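Local coordinates for protein signaling pathway modulator ZraP (Salmonella enterica subsp. enterica serovar Typhimurium, PDB 3LAY) that modulates the Zra envelope stress response in the periplasm, combining regulatory and chaperone functions and forming oligomers whose high-order structures are stabilised by zinc, at residues J[81-86]-J[134-139]. Sequence-based numbering, arbitrary orientation.
Sequences DDYYTQ and VKRDVA
OD1 of D137 takes two N-H groups of R136, the arginine whose other end meets the ring of Y83 across the helix pair: NH2 of R136 forms a salt bridge of 3.1 Å with this oxygen, on the syn side of the carboxylate, and NE adds a weak bond. OD1 lies close to the guanidinium plane, and the salt bridge, with the weak NE bond beside it, probably helps fix the turn of the group, while NH1 is the nitrogen that faces Y83.

NH1 of R136 comes in over one face of Y83, near the rim, 3.2 Å from CE2. The guanidinium does not lie flat on the ring; the two planes stand 76° apart, so the cation presents an edge to the pi face. CZ of R136 sits 4.5 Å from the ring centroid and only 12° off the ring normal, a cation-pi geometry. Nearer the backbones, CD of R136 rests over the same ring in a CH-pi contact, 3.6 Å from CG of Y83. The bend of the arginine chain at chi3 (65°) turns the guanidinium back over the ring on which CD already rests.

Y83 OH is weakly hydrogen-bonded by R133 NE. The contact joins helices 70-106 and 112-142 of the helical hairpin, where Y83 also packs on L129 and Q132, and R136 on I79 and Y80; D137 OD2 is hydrogen-bonded to Y101 OH of a neighbouring subunit, tying two hairpins together within the decameric helical barrel.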
loop_
_atom_site.group_PDB
_atom_site.type_symbol
_atom_site.label_atom_id
_atom_site.label_comp_id
_atom_site.label_asym_id
_atom_site.label_seq_id
_atom_site.Cartn_x
_atom_site.Cartn_y
_atom_site.Cartn_z
ATOM N N ASP J 81 11.286 -1.885 27.769
ATOM C CA ASP J 81 10.756 -3.077 28.416
ATOM C C ASP J 81 10.369 -2.713 29.815
ATOM O O ASP J 81 9.316 -3.120 30.306
ATOM C CB ASP J 81 11.782 -4.243 28.469
ATOM C CG ASP J 81 12.072 -4.845 27.088
ATOM O OD1 ASP J 81 11.298 -4.566 26.137
ATOM O OD2 ASP J 81 13.072 -5.584 26.940
ATOM N N ASP J 82 11.217 -1.952 30.476
ATOM C CA ASP J 82 10.904 -1.601 31.828
ATOM C C ASP J 82 9.595 -0.905 31.857
ATOM O O ASP J 82 8.727 -1.251 32.649
ATOM C CB ASP J 82 12.011 -0.782 32.432
ATOM C CG ASP J 82 13.211 -1.630 32.765
ATOM O OD1 ASP J 82 13.055 -2.886 32.702
ATOM O OD2 ASP J 82 14.281 -1.050 33.101
ATOM N N TYR J 83 9.443 0.039 30.942
ATOM C CA TYR J 83 8.216 0.816 30.825
ATOM C C TYR J 83 7.013 -0.075 30.518
ATOM O O TYR J 83 5.952 0.078 31.125
ATOM C CB TYR J 83 8.385 1.919 29.781
ATOM C CG TYR J 83 7.078 2.445 29.286
ATOM C CD1 TYR J 83 6.336 3.372 30.025
ATOM C CD2 TYR J 83 6.561 2.015 28.056
ATOM C CE1 TYR J 83 5.118 3.834 29.558
ATOM C CE2 TYR J 83 5.373 2.468 27.599
ATOM C CZ TYR J 83 4.649 3.375 28.341
ATOM O OH TYR J 83 3.426 3.794 27.849
ATOM N N TYR J 84 7.169 -1.022 29.605
ATOM C CA TYR J 84 6.036 -1.895 29.254
ATOM C C TYR J 84 5.613 -2.722 30.446
ATOM O O TYR J 84 4.430 -2.782 30.784
ATOM C CB TYR J 84 6.290 -2.795 28.005
ATOM C CG TYR J 84 6.238 -2.016 26.714
ATOM C CD1 TYR J 84 5.130 -1.260 26.379
ATOM C CD2 TYR J 84 7.289 -2.047 25.823
ATOM C CE1 TYR J 84 5.101 -0.499 25.195
ATOM C CE2 TYR J 84 7.271 -1.304 24.644
ATOM C CZ TYR J 84 6.187 -0.540 24.346
ATOM O OH TYR J 84 6.208 0.173 23.175
ATOM N N THR J 85 6.578 -3.368 31.056
ATOM C CA THR J 85 6.360 -4.147 32.230
ATOM C C THR J 85 5.680 -3.356 33.356
ATOM O O THR J 85 4.730 -3.831 33.935
ATOM C CB THR J 85 7.743 -4.698 32.712
ATOM O OG1 THR J 85 8.120 -5.777 31.852
ATOM C CG2 THR J 85 7.727 -5.178 34.196
ATOM N N GLN J 86 6.162 -2.165 33.695
ATOM C CA GLN J 86 5.555 -1.434 34.806
ATOM C C GLN J 86 4.119 -0.961 34.552
ATOM O O GLN J 86 3.346 -0.856 35.496
ATOM C CB GLN J 86 6.430 -0.224 35.195
ATOM C CG GLN J 86 7.709 -0.658 35.868
ATOM C CD GLN J 86 8.911 0.250 35.606
ATOM O OE1 GLN J 86 8.789 1.296 34.952
ATOM N NE2 GLN J 86 10.091 -0.180 36.078
ATOM N N VAL J 134 6.557 10.015 30.683
ATOM C CA VAL J 134 7.522 11.066 30.875
ATOM C C VAL J 134 8.752 10.483 31.520
ATOM O O VAL J 134 9.854 10.774 31.079
ATOM C CB VAL J 134 6.965 12.245 31.685
ATOM C CG1 VAL J 134 8.073 13.278 31.935
ATOM C CG2 VAL J 134 5.725 12.850 30.918
ATOM N N LYS J 135 8.585 9.623 32.528
ATOM C CA LYS J 135 9.769 8.988 33.152
ATOM C C LYS J 135 10.568 8.310 32.106
ATOM O O LYS J 135 11.780 8.399 32.084
ATOM C CB LYS J 135 9.430 7.933 34.179
ATOM C CG LYS J 135 8.760 8.453 35.405
ATOM C CD LYS J 135 8.780 7.406 36.539
ATOM C CE LYS J 135 7.903 7.906 37.750
ATOM N NZ LYS J 135 7.431 6.783 38.654
ATOM N N ARG J 136 9.883 7.639 31.205
ATOM C CA ARG J 136 10.581 6.923 30.177
ATOM C C ARG J 136 11.318 7.841 29.223
ATOM O O ARG J 136 12.496 7.612 28.934
ATOM C CB ARG J 136 9.597 6.126 29.389
ATOM C CG ARG J 136 10.204 5.163 28.479
ATOM C CD ARG J 136 9.195 4.749 27.454
ATOM N NE ARG J 136 8.811 5.878 26.601
ATOM C CZ ARG J 136 7.677 5.913 25.910
ATOM N NH1 ARG J 136 6.828 4.895 26.018
ATOM N NH2 ARG J 136 7.361 6.968 25.146
ATOM N N ASP J 137 10.653 8.897 28.739
ATOM C CA ASP J 137 11.309 9.794 27.794
ATOM C C ASP J 137 12.514 10.455 28.455
ATOM O O ASP J 137 13.575 10.632 27.809
ATOM C CB ASP J 137 10.361 10.843 27.276
ATOM C CG ASP J 137 9.150 10.262 26.533
ATOM O OD1 ASP J 137 9.291 9.234 25.873
ATOM O OD2 ASP J 137 8.054 10.860 26.597
ATOM N N VAL J 138 12.364 10.802 29.743
ATOM C CA VAL J 138 13.436 11.440 30.491
ATOM C C VAL J 138 14.609 10.465 30.680
ATOM O O VAL J 138 15.794 10.839 30.616
ATOM C CB VAL J 138 12.938 11.876 31.884
ATOM C CG1 VAL J 138 14.091 12.219 32.756
ATOM C CG2 VAL J 138 11.947 13.018 31.754
ATOM N N ALA J 139 14.266 9.211 30.940
ATOM C CA ALA J 139 15.280 8.189 31.093
ATOM C C ALA J 139 16.081 8.168 29.797
ATOM O O ALA J 139 17.322 8.350 29.820
ATOM C CB ALA J 139 14.645 6.842 31.352
#